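PDB 1VKZ: phosphoribosylamine--glycine ligase from Thermotoga maritima, which catalyses the ATP-dependent joining of glycine to 5-phospho-beta-D-ribosylamine, giving glycinamide ribonucleotide in the second step of de novo purine biosynthesis. Local coordinates for residues P212-L220 / T229-I240. Numbering follows the deposited sequence.
Sequences PFVRDYKRL and TGGMGSWGPVEI
R215 and W235 face each other as a hydrogen-bonded antiparallel pair, R215 N giving to W235 O at 2.9 Å and W235 N returning a bond to R215 O. Both strands belong to the ATP-grasp part of the chain; R215 is the outer partner, because 215-219 is an edge strand of the antiparallel sheet that 233-236 continues through 327-334. Its place on the strand sets R215 CB over one face of the indole, 4.2 Å from the centroid of the W235 five-membered ring, a CH-pi contact, and 3.8 Å from V238 CG2. An anti CG (chi1 180°) and a bend at chi3 (-42°) then carry the guanidinium to V238, NH2 coming to 3.5 Å from V238 CG1. Arginine suits the place because CB packs on the indole while the flat guanidinium lays a face against V238 CG2. On the same side of the sheet, W235 CD1 meets the edge of the Y217 ring, whose hydroxyl bonds to the backbone N of A411. Beyond the ladder, I240 CG1 covers one face of F213. A CB at G236 would run into V214 CG1, so glycine suits the place.

At the other end, T229 grips K218 O twice, through N and OG1 (both 2.7 Å), from opposite faces of the carbonyl plane; OG1 also accepts from G231 N, an ST turn. A valine here would probably cost K218 O its second donor and leave G231 N without its acceptor, freeing the turn to shift. The antiparallel backbone bonds thus set the register, while apolar and CH-pi contacts, rather than ion pairs, fill the space between the side chains.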
ATOM      1  N   PRO A 212      10.095   9.219  -0.849  1.00 40.25           N
ATOM      2  CA  PRO A 212      10.750   9.027   0.399  1.00 39.85           C
ATOM      3  C   PRO A 212      10.470   7.649   0.965  1.00 40.08           C
ATOM      4  O   PRO A 212       9.318   7.217   0.993  1.00 44.10           O
ATOM      5  CB  PRO A 212      10.090  10.079   1.289  1.00 40.26           C
ATOM      6  CG  PRO A 212       9.713  11.113   0.424  1.00 39.55           C
ATOM      7  CD  PRO A 212       9.322  10.473  -0.851  1.00 41.24           C
ATOM      8  N   PHE A 213      11.500   6.985   1.446  1.00 38.90           N
ATOM      9  CA  PHE A 213      11.350   5.684   2.108  1.00 38.89           C
ATOM     10  C   PHE A 213      10.773   5.867   3.509  1.00 42.30           C
ATOM     11  O   PHE A 213      11.155   6.801   4.250  1.00 46.29           O
ATOM     12  CB  PHE A 213      12.694   4.930   2.146  1.00 36.25           C
ATOM     13  CG  PHE A 213      13.225   4.619   0.787  1.00 35.21           C
ATOM     14  CD1 PHE A 213      13.904   5.576   0.052  1.00 42.03           C
ATOM     15  CD2 PHE A 213      13.003   3.390   0.202  1.00 42.24           C
ATOM     16  CE1 PHE A 213      14.385   5.289  -1.235  1.00 44.48           C
ATOM     17  CE2 PHE A 213      13.479   3.112  -1.100  1.00 38.47           C
ATOM     18  CZ  PHE A 213      14.151   4.060  -1.804  1.00 32.68           C
ATOM     19  N   VAL A 214       9.833   5.003   3.865  1.00 44.66           N
ATOM     20  CA  VAL A 214       9.132   5.104   5.136  1.00 46.63           C
ATOM     21  C   VAL A 214       9.173   3.738   5.795  1.00 47.95           C
ATOM     22  O   VAL A 214       9.393   2.751   5.139  1.00 50.08           O
ATOM     23  CB  VAL A 214       7.684   5.672   4.968  1.00 45.43           C
ATOM     24  CG1 VAL A 214       7.716   6.913   4.142  1.00 46.00           C
ATOM     25  CG2 VAL A 214       6.773   4.710   4.326  1.00 51.75           C
ATOM     26  N   ARG A 215       9.021   3.673   7.099  1.00 49.32           N
ATOM     27  CA  ARG A 215       9.082   2.391   7.762  1.00 50.42           C
ATOM     28  C   ARG A 215       7.682   2.113   8.251  1.00 51.10           C
ATOM     29  O   ARG A 215       7.080   2.939   8.895  1.00 52.59           O
ATOM     30  CB  ARG A 215      10.118   2.386   8.902  1.00 51.88           C
ATOM     31  CG  ARG A 215      10.187   1.042   9.614  1.00 53.88           C
ATOM     32  CD  ARG A 215      11.464   0.725  10.355  1.00 56.93           C
ATOM     33  NE  ARG A 215      12.711   1.098   9.672  1.00 68.95           N
ATOM     34  CZ  ARG A 215      13.136   0.635   8.489  1.00 69.47           C
ATOM     35  NH1 ARG A 215      12.407  -0.213   7.760  1.00 72.67           N
ATOM     36  NH2 ARG A 215      14.305   1.057   8.011  1.00 61.41           N
ATOM     37  N   ASP A 216       7.153   0.955   7.922  1.00 53.22           N
ATOM     38  CA  ASP A 216       5.814   0.602   8.366  1.00 54.31           C
ATOM     39  C   ASP A 216       5.831  -0.458   9.500  1.00 50.45           C
ATOM     40  O   ASP A 216       6.846  -1.113   9.777  1.00 48.80           O
ATOM     41  CB  ASP A 216       4.923   0.210   7.171  1.00 58.12           C
ATOM     42  CG  ASP A 216       5.650  -0.654   6.138  1.00 65.41           C
ATOM     43  OD1 ASP A 216       5.910  -1.849   6.432  1.00 70.62           O
ATOM     44  OD2 ASP A 216       5.980  -0.215   5.009  1.00 74.44           O
ATOM     45  N   TYR A 217       4.684  -0.568  10.165  1.00 47.61           N
ATOM     46  CA  TYR A 217       4.503  -1.418  11.294  1.00 43.69           C
ATOM     47  C   TYR A 217       3.316  -2.309  10.971  1.00 46.06           C
ATOM     48  O   TYR A 217       2.169  -1.904  11.134  1.00 48.82           O
ATOM     49  CB  TYR A 217       4.248  -0.544  12.517  1.00 44.62           C
ATOM     50  CG  TYR A 217       5.469   0.220  12.990  1.00 40.73           C
ATOM     51  CD1 TYR A 217       5.899   1.346  12.320  1.00 42.74           C
ATOM     52  CD2 TYR A 217       6.202  -0.198  14.111  1.00 49.24           C
ATOM     53  CE1 TYR A 217       7.000   2.057  12.735  1.00 40.54           C
ATOM     54  CE2 TYR A 217       7.337   0.508  14.535  1.00 46.18           C
ATOM     55  CZ  TYR A 217       7.719   1.638  13.830  1.00 40.58           C
ATOM     56  OH  TYR A 217       8.814   2.369  14.212  1.00 37.56           O
ATOM     57  N   LYS A 218       3.599  -3.517  10.494  1.00 47.80           N
ATOM     58  CA  LYS A 218       2.580  -4.459  10.009  1.00 49.62           C
ATOM     59  C   LYS A 218       1.808  -5.196  11.101  1.00 48.12           C
ATOM     60  O   LYS A 218       0.630  -5.468  10.936  1.00 51.02           O
ATOM     61  CB  LYS A 218       3.240  -5.490   9.082  1.00 51.64           C
ATOM     62  CG  LYS A 218       3.376  -5.019   7.610  1.00 56.11           C
ATOM     63  CD  LYS A 218       2.085  -5.296   6.810  1.00 61.13           C
ATOM     64  CE  LYS A 218       1.746  -6.838   6.683  1.00 65.58           C
ATOM     65  NZ  LYS A 218       2.817  -7.701   6.047  1.00 61.06           N
ATOM     66  N   ARG A 219       2.469  -5.544  12.194  1.00 45.04           N
ATOM     67  CA  ARG A 219       1.824  -6.267  13.281  1.00 44.27           C
ATOM     68  C   ARG A 219       0.946  -5.366  14.111  1.00 40.13           C
ATOM     69  O   ARG A 219       1.182  -4.188  14.190  1.00 41.89           O
ATOM     70  CB  ARG A 219       2.867  -6.930  14.189  1.00 45.80           C
ATOM     71  CG  ARG A 219       3.622  -8.075  13.540  1.00 47.56           C
ATOM     72  CD  ARG A 219       2.795  -9.307  13.373  1.00 52.91           C
ATOM     73  NE  ARG A 219       3.554 -10.403  12.783  1.00 58.39           N
ATOM     74  CZ  ARG A 219       3.036 -11.581  12.446  1.00 58.97           C
ATOM     75  NH1 ARG A 219       1.743 -11.842  12.636  1.00 58.74           N
ATOM     76  NH2 ARG A 219       3.819 -12.507  11.908  1.00 60.00           N
ATOM     77  N   LEU A 220      -0.070  -5.941  14.734  1.00 39.17           N
ATOM     78  CA  LEU A 220      -1.064  -5.188  15.488  1.00 39.76           C
ATOM     79  C   LEU A 220      -0.518  -4.627  16.801  1.00 41.27           C
ATOM     80  O   LEU A 220      -0.982  -3.606  17.293  1.00 38.58           O
ATOM     81  CB  LEU A 220      -2.222  -6.123  15.805  1.00 42.09           C
ATOM     82  CG  LEU A 220      -3.447  -5.610  16.568  1.00 39.19           C
ATOM     83  CD1 LEU A 220      -4.275  -4.662  15.702  1.00 38.57           C
ATOM     84  CD2 LEU A 220      -4.237  -6.814  17.014  1.00 39.95           C
ATOM     85  N   THR A 229      -1.496  -6.834  10.025  1.00 44.22           N
ATOM     86  CA  THR A 229      -2.543  -5.880   9.659  1.00 44.20           C
ATOM     87  C   THR A 229      -2.099  -5.232   8.360  1.00 43.55           C
ATOM     88  O   THR A 229      -1.033  -5.533   7.847  1.00 43.72           O
ATOM     89  CB  THR A 229      -2.740  -4.765  10.750  1.00 43.13           C
ATOM     90  OG1 THR A 229      -1.570  -3.947  10.860  1.00 44.24           O
ATOM     91  CG2 THR A 229      -2.900  -5.342  12.122  1.00 43.18           C
ATOM     92  N   GLY A 230      -2.914  -4.328   7.851  1.00 45.30           N
ATOM     93  CA  GLY A 230      -2.573  -3.581   6.649  1.00 45.77           C
ATOM     94  C   GLY A 230      -1.679  -2.391   6.935  1.00 46.36           C
ATOM     95  O   GLY A 230      -1.349  -1.655   5.965  1.00 47.15           O
ATOM     96  N   GLY A 231      -1.382  -2.191   8.250  1.00 44.51           N
ATOM     97  CA  GLY A 231      -0.367  -1.275   8.796  1.00 42.62           C
ATOM     98  C   GLY A 231      -0.775  -0.459  10.023  1.00 40.30           C
ATOM     99  O   GLY A 231      -1.747   0.263   9.978  1.00 40.20           O
HETATM  100  N   MSE A 232      -0.014  -0.536  11.112  1.00 41.26           N
HETATM  101  CA  MSE A 232      -0.363   0.157  12.378  1.00 42.75           C
HETATM  102  C   MSE A 232       0.357   1.513  12.615  1.00 43.83           C
HETATM  103  O   MSE A 232       0.134   2.206  13.610  1.00 41.70           O
HETATM  104  CB  MSE A 232      -0.156  -0.771  13.555  1.00 40.90           C
HETATM  105  CG  MSE A 232      -1.155  -1.900  13.556  1.00 46.92           C
HETATM  106 SE   MSE A 232      -3.011  -1.239  13.774  1.00 59.31          SE
HETATM  107  CE  MSE A 232      -3.045  -0.912  15.828  1.00 60.26           C
ATOM    108  N   GLY A 233       1.220   1.878  11.692  1.00 44.16           N
ATOM    109  CA  GLY A 233       1.781   3.202  11.695  1.00 43.87           C
ATOM    110  C   GLY A 233       2.950   3.206  10.756  1.00 44.58           C
ATOM    111  O   GLY A 233       3.332   2.166  10.205  1.00 43.53           O
ATOM    112  N   SER A 234       3.524   4.385  10.573  1.00 45.01           N
ATOM    113  CA  SER A 234       4.767   4.502   9.845  1.00 43.39           C
ATOM    114  C   SER A 234       5.412   5.821  10.168  1.00 40.38           C
ATOM    115  O   SER A 234       4.819   6.709  10.791  1.00 38.23           O
ATOM    116  CB  SER A 234       4.544   4.363   8.350  1.00 43.41           C
ATOM    117  OG  SER A 234       3.642   5.352   7.949  1.00 52.44           O
ATOM    118  N   TRP A 235       6.664   5.924   9.790  1.00 38.89           N
ATOM    119  CA  TRP A 235       7.311   7.178   9.887  1.00 40.52           C
ATOM    120  C   TRP A 235       8.277   7.304   8.755  1.00 40.34           C
ATOM    121  O   TRP A 235       8.562   6.334   8.065  1.00 39.25           O
ATOM    122  CB  TRP A 235       8.002   7.315  11.210  1.00 38.69           C
ATOM    123  CG  TRP A 235       9.098   6.377  11.399  1.00 42.63           C
ATOM    124  CD1 TRP A 235       9.046   5.121  11.993  1.00 38.97           C
ATOM    125  CD2 TRP A 235      10.456   6.591  11.044  1.00 41.34           C
ATOM    126  NE1 TRP A 235      10.296   4.551  12.002  1.00 35.70           N
ATOM    127  CE2 TRP A 235      11.185   5.429  11.427  1.00 43.52           C
ATOM    128  CE3 TRP A 235      11.146   7.645  10.443  1.00 35.44           C
ATOM    129  CZ2 TRP A 235      12.562   5.311  11.217  1.00 43.79           C
ATOM    130  CZ3 TRP A 235      12.503   7.522  10.240  1.00 39.54           C
ATOM    131  CH2 TRP A 235      13.202   6.371  10.633  1.00 41.21           C
ATOM    132  N   GLY A 236       8.750   8.523   8.546  1.00 39.90           N
ATOM    133  CA  GLY A 236       9.769   8.749   7.571  1.00 38.54           C
ATOM    134  C   GLY A 236      10.281  10.146   7.736  1.00 37.89           C
ATOM    135  O   GLY A 236       9.722  10.929   8.528  1.00 36.36           O
ATOM    136  N   PRO A 237      11.320  10.470   6.964  1.00 39.09           N
ATOM    137  CA  PRO A 237      11.901   9.535   6.019  1.00 38.43           C
ATOM    138  C   PRO A 237      12.978   8.661   6.640  1.00 37.40           C
ATOM    139  O   PRO A 237      13.662   9.089   7.534  1.00 34.64           O
ATOM    140  CB  PRO A 237      12.483  10.448   4.947  1.00 36.81           C
ATOM    141  CG  PRO A 237      12.834  11.677   5.647  1.00 39.32           C
ATOM    142  CD  PRO A 237      12.003  11.771   6.914  1.00 40.55           C
ATOM    143  N   VAL A 238      13.085   7.442   6.138  1.00 39.15           N
ATOM    144  CA  VAL A 238      14.143   6.504   6.444  1.00 38.85           C
ATOM    145  C   VAL A 238      15.321   6.769   5.511  1.00 39.74           C
ATOM    146  O   VAL A 238      15.097   7.042   4.349  1.00 40.66           O
ATOM    147  CB  VAL A 238      13.654   5.054   6.160  1.00 37.51           C
ATOM    148  CG1 VAL A 238      14.787   4.048   6.276  1.00 36.42           C
ATOM    149  CG2 VAL A 238      12.515   4.679   7.090  1.00 39.65           C
ATOM    150  N   GLU A 239      16.552   6.615   6.012  1.00 42.56           N
ATOM    151  CA  GLU A 239      17.808   6.842   5.278  1.00 44.25           C
ATOM    152  C   GLU A 239      18.364   5.525   4.714  1.00 43.96           C
ATOM    153  O   GLU A 239      18.727   4.623   5.474  1.00 42.57           O
ATOM    154  CB  GLU A 239      18.832   7.477   6.249  1.00 44.92           C
ATOM    155  CG  GLU A 239      20.206   7.794   5.655  1.00 46.13           C
ATOM    156  CD  GLU A 239      21.104   8.637   6.573  1.00 50.28           C
ATOM    157  OE1 GLU A 239      20.671   9.026   7.692  1.00 54.74           O
ATOM    158  OE2 GLU A 239      22.264   8.916   6.173  1.00 48.26           O
ATOM    159  N   ILE A 240      18.436   5.422   3.390  1.00 44.15           N
ATOM    160  CA  ILE A 240      18.930   4.210   2.730  1.00 44.92           C
ATOM    161  C   ILE A 240      20.307   4.527   2.090  1.00 45.53           C
ATOM    162  O   ILE A 240      20.494   5.602   1.498  1.00 47.64           O
ATOM    163  CB  ILE A 240      17.874   3.715   1.705  1.00 44.15           C
ATOM    164  CG1 ILE A 240      16.520   3.533   2.384  1.00 45.38           C
ATOM    165  CG2 ILE A 240      18.291   2.414   1.059  1.00 43.56           C
ATOM    166  CD1 ILE A 240      16.517   2.580   3.574  1.00 47.79           C
TER